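Local coordinates for protein extracellular ligand-binding receptor (Rhodopseudomonas palustris, PDB 3SG0) that probably serves as the solute-binding receptor of an ABC-type uptake system, holding aromatic acids such as benzoylformate (phenylglyoxylate) for transport, at residues P104-A109 / E131-V136; D261-I266 / I375-G380. All blocks are in the same frame, centred on the assembly; numbering follows the deposited sequence. Where two conformers were deposited one is given.

Contact 1 (P104-A109 / E131-V136)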
ATOM      1  N   PRO A 104       9.729 -11.838   1.044  1.00 10.07           N
ATOM      2  CA  PRO A 104       9.995 -13.283   1.006  1.00 11.14           C
ATOM      3  C   PRO A 104       8.835 -14.084   0.428  1.00 10.23           C
ATOM      4  O   PRO A 104       9.033 -15.241   0.045  1.00 11.73           O
ATOM      5  CB  PRO A 104      10.212 -13.647   2.480  1.00 13.97           C
ATOM      6  CG  PRO A 104       9.544 -12.545   3.260  1.00 18.90           C
ATOM      7  CD  PRO A 104       9.747 -11.308   2.420  1.00 12.36           C
ATOM      8  N   LEU A 105       7.642 -13.507   0.370  1.00  9.58           N
ATOM      9  CA  LEU A 105       6.497 -14.250  -0.135  1.00  9.15           C
ATOM     10  C   LEU A 105       6.535 -14.444  -1.646  1.00  8.88           C
ATOM     11  O   LEU A 105       5.882 -15.347  -2.172  1.00 10.01           O
ATOM     12  CB  LEU A 105       5.187 -13.573   0.262  1.00  9.30           C
ATOM     13  CG  LEU A 105       5.040 -13.280   1.754  1.00  9.23           C
ATOM     14  CD1 LEU A 105       3.662 -12.715   2.026  1.00 11.11           C
ATOM     15  CD2 LEU A 105       5.303 -14.535   2.590  1.00 11.99           C
ATOM     16  N   ILE A 106       7.271 -13.591  -2.350  1.00  9.06           N
ATOM     17  CA  ILE A 106       7.365 -13.704  -3.801  1.00  9.61           C
ATOM     18  C   ILE A 106       7.877 -15.081  -4.199  1.00  9.43           C
ATOM     19  O   ILE A 106       7.265 -15.781  -5.010  1.00 10.02           O
ATOM     20  CB  ILE A 106       8.294 -12.617  -4.364  1.00  9.45           C
ATOM     21  CG1 ILE A 106       7.696 -11.227  -4.115  1.00 11.36           C
ATOM     22  CG2 ILE A 106       8.589 -12.858  -5.845  1.00 11.53           C
ATOM     23  CD1 ILE A 106       8.642 -10.085  -4.438  1.00 12.60           C
ATOM     24  N   ASP A 107       9.007 -15.483  -3.633  1.00  9.07           N
ATOM     25  CA  ASP A 107       9.590 -16.767  -3.998  1.00 10.81           C
ATOM     26  C   ASP A 107       8.709 -17.926  -3.572  1.00  9.87           C
ATOM     27  O   ASP A 107       8.616 -18.943  -4.262  1.00 10.47           O
ATOM     28  CB  ASP A 107      10.988 -16.920  -3.398  1.00 12.71           C
ATOM     29  CG  ASP A 107      12.020 -16.053  -4.101  1.00 18.44           C
ATOM     30  OD1 ASP A 107      11.656 -15.352  -5.068  1.00 24.11           O
ATOM     31  OD2 ASP A 107      13.196 -16.084  -3.691  1.00 24.92           O
ATOM     32  N   ILE A 108       8.077 -17.784  -2.418  1.00  9.70           N
ATOM     33  CA  ILE A 108       7.229 -18.841  -1.888  1.00 10.04           C
ATOM     34  C   ILE A 108       5.998 -19.062  -2.781  1.00  9.70           C
ATOM     35  O   ILE A 108       5.649 -20.195  -3.123  1.00 10.02           O
ATOM     36  CB  ILE A 108       6.830 -18.527  -0.434  1.00  9.71           C
ATOM     37  CG1 ILE A 108       8.073 -18.539   0.466  1.00 12.02           C
ATOM     38  CG2 ILE A 108       5.779 -19.504   0.054  1.00 12.38           C
ATOM     39  CD1 ILE A 108       7.820 -18.026   1.872  1.00 12.11           C
ATOM     40  N   ALA A 109       5.348 -17.974  -3.177  1.00  9.75           N
ATOM     41  CA  ALA A 109       4.174 -18.070  -4.041  1.00  9.16           C
ATOM     42  C   ALA A 109       4.555 -18.619  -5.413  1.00  9.47           C
ATOM     43  O   ALA A 109       3.869 -19.484  -5.958  1.00  9.91           O
ATOM     44  CB  ALA A 109       3.508 -16.717  -4.173  1.00 11.40           C
ATOM     45  N   GLU A 131      10.803 -14.015 -13.618  1.00 10.01           N
ATOM     46  CA  GLU A 131      10.089 -15.275 -13.703  1.00 10.84           C
ATOM     47  C   GLU A 131       9.306 -15.620 -12.431  1.00 10.78           C
ATOM     48  O   GLU A 131       8.441 -16.499 -12.450  1.00 12.87           O
ATOM     49  CB  GLU A 131      11.067 -16.393 -14.086  1.00 12.12           C
ATOM     50  CG  GLU A 131      11.893 -16.982 -12.954  1.00 13.14           C
ATOM     51  CD  GLU A 131      13.049 -16.129 -12.481  1.00 15.29           C
ATOM     52  OE1 GLU A 131      13.300 -15.014 -12.998  1.00 12.95           O
ATOM     53  OE2 GLU A 131      13.739 -16.606 -11.559  1.00 18.59           O
ATOM     54  N   ARG A 132       9.610 -14.941 -11.331  1.00  9.64           N
ATOM     55  CA  ARG A 132       8.915 -15.161 -10.063  0.78  9.32           C
ATOM     56  C   ARG A 132       7.781 -14.161  -9.879  1.00  9.13           C
ATOM     57  O   ARG A 132       6.678 -14.511  -9.453  1.00  8.88           O
ATOM     58  CB  ARG A 132       9.901 -15.064  -8.899  0.78 11.17           C
ATOM     59  CG  ARG A 132      10.847 -16.256  -8.823  0.78 17.93           C
ATOM     60  CD  ARG A 132      12.057 -15.955  -7.958  0.78 24.47           C
ATOM     61  NE  ARG A 132      12.884 -14.908  -8.550  0.78 26.32           N
ATOM     62  CZ  ARG A 132      13.445 -13.919  -7.864  0.78 27.35           C
ATOM     63  NH1 ARG A 132      13.276 -13.837  -6.554  0.78 30.74           N
ATOM     64  NH2 ARG A 132      14.181 -13.013  -8.490  0.78 28.61           N
ATOM     65  N   ARG A 133       8.066 -12.901 -10.197  1.00  8.89           N
ATOM     66  CA  ARG A 133       7.082 -11.837 -10.111  1.00  8.36           C
ATOM     67  C   ARG A 133       5.946 -12.034 -11.113  1.00  8.68           C
ATOM     68  O   ARG A 133       4.910 -11.374 -11.009  1.00  8.12           O
ATOM     69  CB  ARG A 133       7.770 -10.474 -10.230  1.00  9.04           C
ATOM     70  CG  ARG A 133       8.582 -10.140  -8.988  1.00  9.19           C
ATOM     71  CD  ARG A 133       9.656  -9.088  -9.249  1.00  8.89           C
ATOM     72  NE  ARG A 133      10.241  -8.613  -7.997  1.00  9.56           N
ATOM     73  CZ  ARG A 133      11.143  -9.265  -7.271  1.00  9.59           C
ATOM     74  NH1 ARG A 133      11.640 -10.428  -7.687  1.00 10.94           N
ATOM     75  NH2 ARG A 133      11.554  -8.744  -6.121  1.00 11.33           N
ATOM     76  N   LYS A 134       6.099 -12.977 -12.051  1.00  9.25           N
ATOM     77  CA  LYS A 134       4.981 -13.389 -12.894  1.00  8.99           C
ATOM     78  C   LYS A 134       3.789 -13.832 -12.065  1.00  8.66           C
ATOM     79  O   LYS A 134       2.656 -13.802 -12.542  1.00  9.31           O
ATOM     80  CB  LYS A 134       5.360 -14.555 -13.805  1.00 12.26           C
ATOM     81  CG  LYS A 134       5.979 -14.166 -15.112  1.00 12.83           C
ATOM     82  CD  LYS A 134       5.037 -13.395 -16.014  1.00 11.48           C
ATOM     83  CE  LYS A 134       5.850 -12.889 -17.168  1.00 11.92           C
ATOM     84  NZ  LYS A 134       5.031 -12.009 -18.015  1.00 14.06           N
ATOM     85  N   TRP A 135       4.053 -14.297 -10.844  1.00  7.93           N
ATOM     86  CA  TRP A 135       3.008 -14.804  -9.965  1.00  8.28           C
ATOM     87  C   TRP A 135       2.443 -13.745  -9.022  1.00  8.00           C
ATOM     88  O   TRP A 135       1.543 -14.053  -8.248  1.00  9.64           O
ATOM     89  CB  TRP A 135       3.521 -16.025  -9.180  1.00  8.86           C
ATOM     90  CG  TRP A 135       3.748 -17.186 -10.085  1.00  7.94           C
ATOM     91  CD1 TRP A 135       4.913 -17.539 -10.691  1.00  9.26           C
ATOM     92  CD2 TRP A 135       2.759 -18.108 -10.544  1.00  8.46           C
ATOM     93  NE1 TRP A 135       4.716 -18.636 -11.492  1.00  9.57           N
ATOM     94  CE2 TRP A 135       3.398 -19.008 -11.415  1.00  9.34           C
ATOM     95  CE3 TRP A 135       1.388 -18.267 -10.290  1.00  8.79           C
ATOM     96  CZ2 TRP A 135       2.717 -20.050 -12.043  1.00 10.33           C
ATOM     97  CZ3 TRP A 135       0.714 -19.304 -10.910  1.00  9.88           C
ATOM     98  CH2 TRP A 135       1.377 -20.178 -11.780  1.00 10.43           C
ATOM     99  N   VAL A 136       2.936 -12.512  -9.090  1.00  7.27           N
ATOM    100  CA  VAL A 136       2.601 -11.493  -8.102  1.00  7.31           C
ATOM    101  C   VAL A 136       1.868 -10.322  -8.743  1.00  7.41           C
ATOM    102  O   VAL A 136       2.268  -9.845  -9.811  1.00  7.79           O
ATOM    103  CB  VAL A 136       3.890 -10.971  -7.424  1.00  7.59           C
ATOM    104  CG1 VAL A 136       3.566  -9.977  -6.304  1.00  9.11           C
ATOM    105  CG2 VAL A 136       4.705 -12.131  -6.891  1.00  9.25           C
TER
HETATM  106  O   HOH W   1      11.970 -12.438  -5.029  1.00 38.34           O
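Ile106, on the side of helix 99-111 that faces the loop, meets Arg132 and Arg133 of that loop and Val136, which opens strand 136-138. From CB its side chain forks. The CG2 branch lies anti to the backbone N and drops between the base of Arg132, whose CB is 4.0 Å from CG2, and Val136, whose CG2 is 4.1 Å from the same methyl. The other branch passes the Val136 methyl at CG1 and ends with CD1 over one face of the Arg133 guanidinium, offset toward its rim and 3.6 Å from NH2. A branched aliphatic chain suits this place, because one arm packs against the aliphatic base of Arg132 and the Val136 methyl while the other lies on a flat, weakly hydrated cation face. NH1 of that guanidinium pairs with Asp130 and NH2 bonds the carbonyl of Ile124, which probably steadies the group under the methyl.

One residue on, Asp107 makes the polar half of the contact. In the conformer described, its OD1 takes the NH1 of Arg132 through the syn lone pair, at 2.7 Å and with a nearly straight N-H...O angle of 166°. The oxygen lies in the guanidinium plane, although carboxylate and guanidinium planes stand 60° apart. Arg132 reaches it by bending at chi3 (-65°), and its NE forms a second, longer salt bridge to Glu131 OE2. Two acids, Asp107 and Glu131, thus share the Arg132 charge, and the helix is held to the loop by a salt-bridge network beside the apolar packing of Ile106.

Contact 2 (D261-I266 / I375-G380)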
ATOM      1  N   ASP A 261       0.358  18.807  14.872  1.00 16.42           N
ATOM      2  CA  ASP A 261       1.695  18.645  14.305  1.00 15.90           C
ATOM      3  C   ASP A 261       1.699  18.098  12.875  1.00 14.44           C
ATOM      4  O   ASP A 261       2.655  18.327  12.127  1.00 16.49           O
ATOM      5  CB  ASP A 261       2.566  17.762  15.197  1.00 17.12           C
ATOM      6  CG  ASP A 261       2.881  18.409  16.534  1.00 22.58           C
ATOM      7  OD1 ASP A 261       3.031  19.650  16.592  1.00 21.48           O
ATOM      8  OD2 ASP A 261       2.979  17.671  17.534  1.00 26.81           O
ATOM      9  N   VAL A 262       0.643  17.382  12.492  1.00 14.74           N
ATOM     10  CA  VAL A 262       0.572  16.840  11.132  1.00 13.45           C
ATOM     11  C   VAL A 262      -0.346  17.632  10.209  1.00 13.91           C
ATOM     12  O   VAL A 262      -0.432  17.345   9.011  1.00 14.21           O
ATOM     13  CB  VAL A 262       0.226  15.330  11.104  1.00 14.06           C
ATOM     14  CG1 VAL A 262       1.248  14.547  11.922  1.00 14.50           C
ATOM     15  CG2 VAL A 262      -1.201  15.073  11.589  1.00 14.27           C
ATOM     16  N   GLU A 263      -1.030  18.635  10.749  1.00 14.73           N
ATOM     17  CA  GLU A 263      -1.816  19.531   9.917  0.69 16.09           C
ATOM     18  C   GLU A 263      -0.915  20.112   8.830  1.00 15.69           C
ATOM     19  O   GLU A 263       0.220  20.516   9.098  1.00 16.67           O
ATOM     20  CB  GLU A 263      -2.431  20.642  10.773  0.69 18.44           C
ATOM     21  CG  GLU A 263      -3.254  21.661  10.005  0.69 20.06           C
ATOM     22  CD  GLU A 263      -4.597  21.122   9.546  0.69 23.87           C
ATOM     23  OE1 GLU A 263      -4.967  19.995   9.943  0.69 23.55           O
ATOM     24  OE2 GLU A 263      -5.284  21.835   8.782  0.69 22.94           O
ATOM     25  N   GLY A 264      -1.413  20.126   7.598  1.00 15.66           N
ATOM     26  CA  GLY A 264      -0.656  20.670   6.491  1.00 15.01           C
ATOM     27  C   GLY A 264       0.276  19.691   5.800  1.00 13.83           C
ATOM     28  O   GLY A 264       0.856  20.031   4.770  1.00 14.72           O
ATOM     29  N   ALA A 265       0.434  18.488   6.347  1.00 13.17           N
ATOM     30  CA  ALA A 265       1.255  17.486   5.674  1.00 12.47           C
ATOM     31  C   ALA A 265       0.706  17.223   4.276  1.00 12.61           C
ATOM     32  O   ALA A 265      -0.510  17.179   4.080  1.00 12.56           O
ATOM     33  CB  ALA A 265       1.297  16.195   6.474  1.00 12.25           C
ATOM     34  N   ILE A 266       1.605  17.038   3.315  1.00 11.16           N
ATOM     35  CA  ILE A 266       1.232  16.740   1.942  1.00 11.50           C
ATOM     36  C   ILE A 266       1.947  15.467   1.518  1.00 10.06           C
ATOM     37  O   ILE A 266       3.105  15.247   1.884  1.00 11.13           O
ATOM     38  CB  ILE A 266       1.593  17.917   1.002  1.00 12.02           C
ATOM     39  CG1 ILE A 266       0.678  19.109   1.291  1.00 14.20           C
ATOM     40  CG2 ILE A 266       1.507  17.497  -0.465  1.00 13.67           C
ATOM     41  CD1 ILE A 266       1.128  20.412   0.662  1.00 16.50           C
ATOM     42  N   ILE A 375      -2.333  14.876  -1.886  1.00 11.06           N
ATOM     43  CA  ILE A 375      -3.232  14.912  -0.747  1.00 10.97           C
ATOM     44  C   ILE A 375      -2.647  15.819   0.323  1.00 11.33           C
ATOM     45  O   ILE A 375      -1.436  15.803   0.566  1.00 12.68           O
ATOM     46  CB  ILE A 375      -3.409  13.494  -0.141  1.00 10.00           C
ATOM     47  CG1 ILE A 375      -3.774  12.470  -1.223  1.00 11.51           C
ATOM     48  CG2 ILE A 375      -4.430  13.514   0.994  1.00 11.52           C
ATOM     49  CD1 ILE A 375      -5.071  12.759  -1.969  1.00 11.88           C
ATOM     50  N   GLU A 376      -3.508  16.596   0.970  1.00 12.09           N
ATOM     51  CA  GLU A 376      -3.109  17.462   2.066  1.00 12.07           C
ATOM     52  C   GLU A 376      -3.990  17.166   3.271  1.00 12.80           C
ATOM     53  O   GLU A 376      -5.187  16.908   3.115  1.00 14.86           O
ATOM     54  CB  GLU A 376      -3.284  18.927   1.647  1.00 14.88           C
ATOM     55  CG  GLU A 376      -2.790  19.962   2.647  1.00 16.68           C
ATOM     56  CD  GLU A 376      -3.092  21.380   2.193  1.00 20.83           C
ATOM     57  OE1 GLU A 376      -4.113  21.572   1.502  1.00 20.60           O
ATOM     58  OE2 GLU A 376      -2.309  22.298   2.519  1.00 28.01           O
ATOM     59  N   ILE A 377      -3.412  17.201   4.469  1.00 12.08           N
ATOM     60  CA  ILE A 377      -4.213  17.156   5.688  1.00 13.56           C
ATOM     61  C   ILE A 377      -4.655  18.582   6.000  1.00 13.77           C
ATOM     62  O   ILE A 377      -3.832  19.440   6.321  1.00 14.92           O
ATOM     63  CB  ILE A 377      -3.439  16.543   6.872  1.00 12.60           C
ATOM     64  CG1 ILE A 377      -3.011  15.113   6.518  1.00 12.88           C
ATOM     65  CG2 ILE A 377      -4.293  16.572   8.132  1.00 15.01           C
ATOM     66  CD1 ILE A 377      -2.158  14.455   7.579  1.00 13.66           C
ATOM     67  N   ARG A 378      -5.953  18.834   5.853  1.00 14.83           N
ATOM     68  CA  ARG A 378      -6.529  20.152   6.107  0.77 17.37           C
ATOM     69  C   ARG A 378      -7.681  20.020   7.079  1.00 17.69           C
ATOM     70  O   ARG A 378      -8.623  19.274   6.829  1.00 16.69           O
ATOM     71  CB  ARG A 378      -7.054  20.780   4.816  0.77 20.91           C
ATOM     72  CG  ARG A 378      -5.997  21.348   3.902  0.77 26.48           C
ATOM     73  CD  ARG A 378      -6.530  22.559   3.134  0.77 27.56           C
ATOM     74  NE  ARG A 378      -7.801  22.300   2.458  0.77 25.73           N
ATOM     75  CZ  ARG A 378      -7.921  21.617   1.324  0.77 27.60           C
ATOM     76  NH1 ARG A 378      -6.844  21.102   0.741  0.77 23.59           N
ATOM     77  NH2 ARG A 378      -9.117  21.439   0.777  0.77 25.62           N
ATOM     78  N   ASP A 379      -7.606  20.754   8.185  1.00 19.91           N
ATOM     79  CA  ASP A 379      -8.643  20.704   9.207  1.00 24.14           C
ATOM     80  C   ASP A 379      -8.966  19.268   9.607  1.00 21.21           C
ATOM     81  O   ASP A 379     -10.125  18.892   9.759  1.00 20.07           O
ATOM     82  CB  ASP A 379      -9.902  21.434   8.730  1.00 30.18           C
ATOM     83  CG  ASP A 379      -9.660  22.915   8.495  1.00 42.85           C
ATOM     84  OD1 ASP A 379      -8.878  23.517   9.261  1.00 44.31           O
ATOM     85  OD2 ASP A 379     -10.242  23.475   7.543  1.00 45.34           O
ATOM     86  N   GLY A 380      -7.924  18.460   9.763  1.00 18.37           N
ATOM     87  CA  GLY A 380      -8.088  17.120  10.290  1.00 18.21           C
ATOM     88  C   GLY A 380      -8.730  16.126   9.338  1.00 15.18           C
ATOM     89  O   GLY A 380      -9.298  15.130   9.781  1.00 16.58           O
TER
HETATM   90  O   HOH W   2       0.195  22.416   3.628  1.00 21.78           O
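Glu263 turns its carboxylate onto the backbone N-H groups of Asp379 and Gly380. In the conformer described, CG starts anti to the backbone N (chi1 179°) and the chain then folds at chi2 (73°), which brings OE2 to 2.6 Å from Asp379 N through its syn lone pair, while OE1 makes a weak bond to Gly380 N. A glutamate has the length to fold back like this from a CB that points away, and its two oxygens can serve successive amides where both residues have positive phi.

Ile377 lies on the other side of the strand from Glu376, with its CD1 set obliquely against Val262 CG2 at 4.2 Å and close to Ala265 CB; Phe254 and Ile255 of helix 252-258 touch it too. Val262 to Ala265 form a type II beta turn, with Gly264 at the positive phi (87°) that suits glycine. The turn feeds into strand 266-269, which pairs with strand 373-378 in a three-stranded antiparallel sheet; Ile266 and Glu376 are a non-hydrogen-bonded pair. Two backbone bonds, Gly264 N to Ile377 O (2.8 Å) and Ile377 N to Ala265 O (2.9 Å), join turn to strand. On the Ile266 face, CG1 of this residue crosses the aliphatic part of Glu376 at CG, 3.8 Å away. The extended chain carries the Glu376 carboxylate past Ile266: OE1 receives NH1 of the Arg378 conformer described at 2.9 Å, and water 2 links OE2 to Gly264 O.

Contact 1 and contact 2 lie on opposite sides of the chain's centre, with their own centres about 37 Å apart and nearest atoms about 24 Å apart, so neither touches the other. They follow in series along the chain: the first joins a helix to the loop before an outermost strand of the six-stranded sheet, the second joins a turn to a strand of the small antiparallel sheet. Neither contact lies at the bound benzoylformate itself. The side chains of Ile106 in contact 1 and Ile375 in contact 2 are each about 12 Å from the ligand, and Ile106 is about 8 Å from the side chain of Thr99, which binds phenylglyoxylate and begins the same helix.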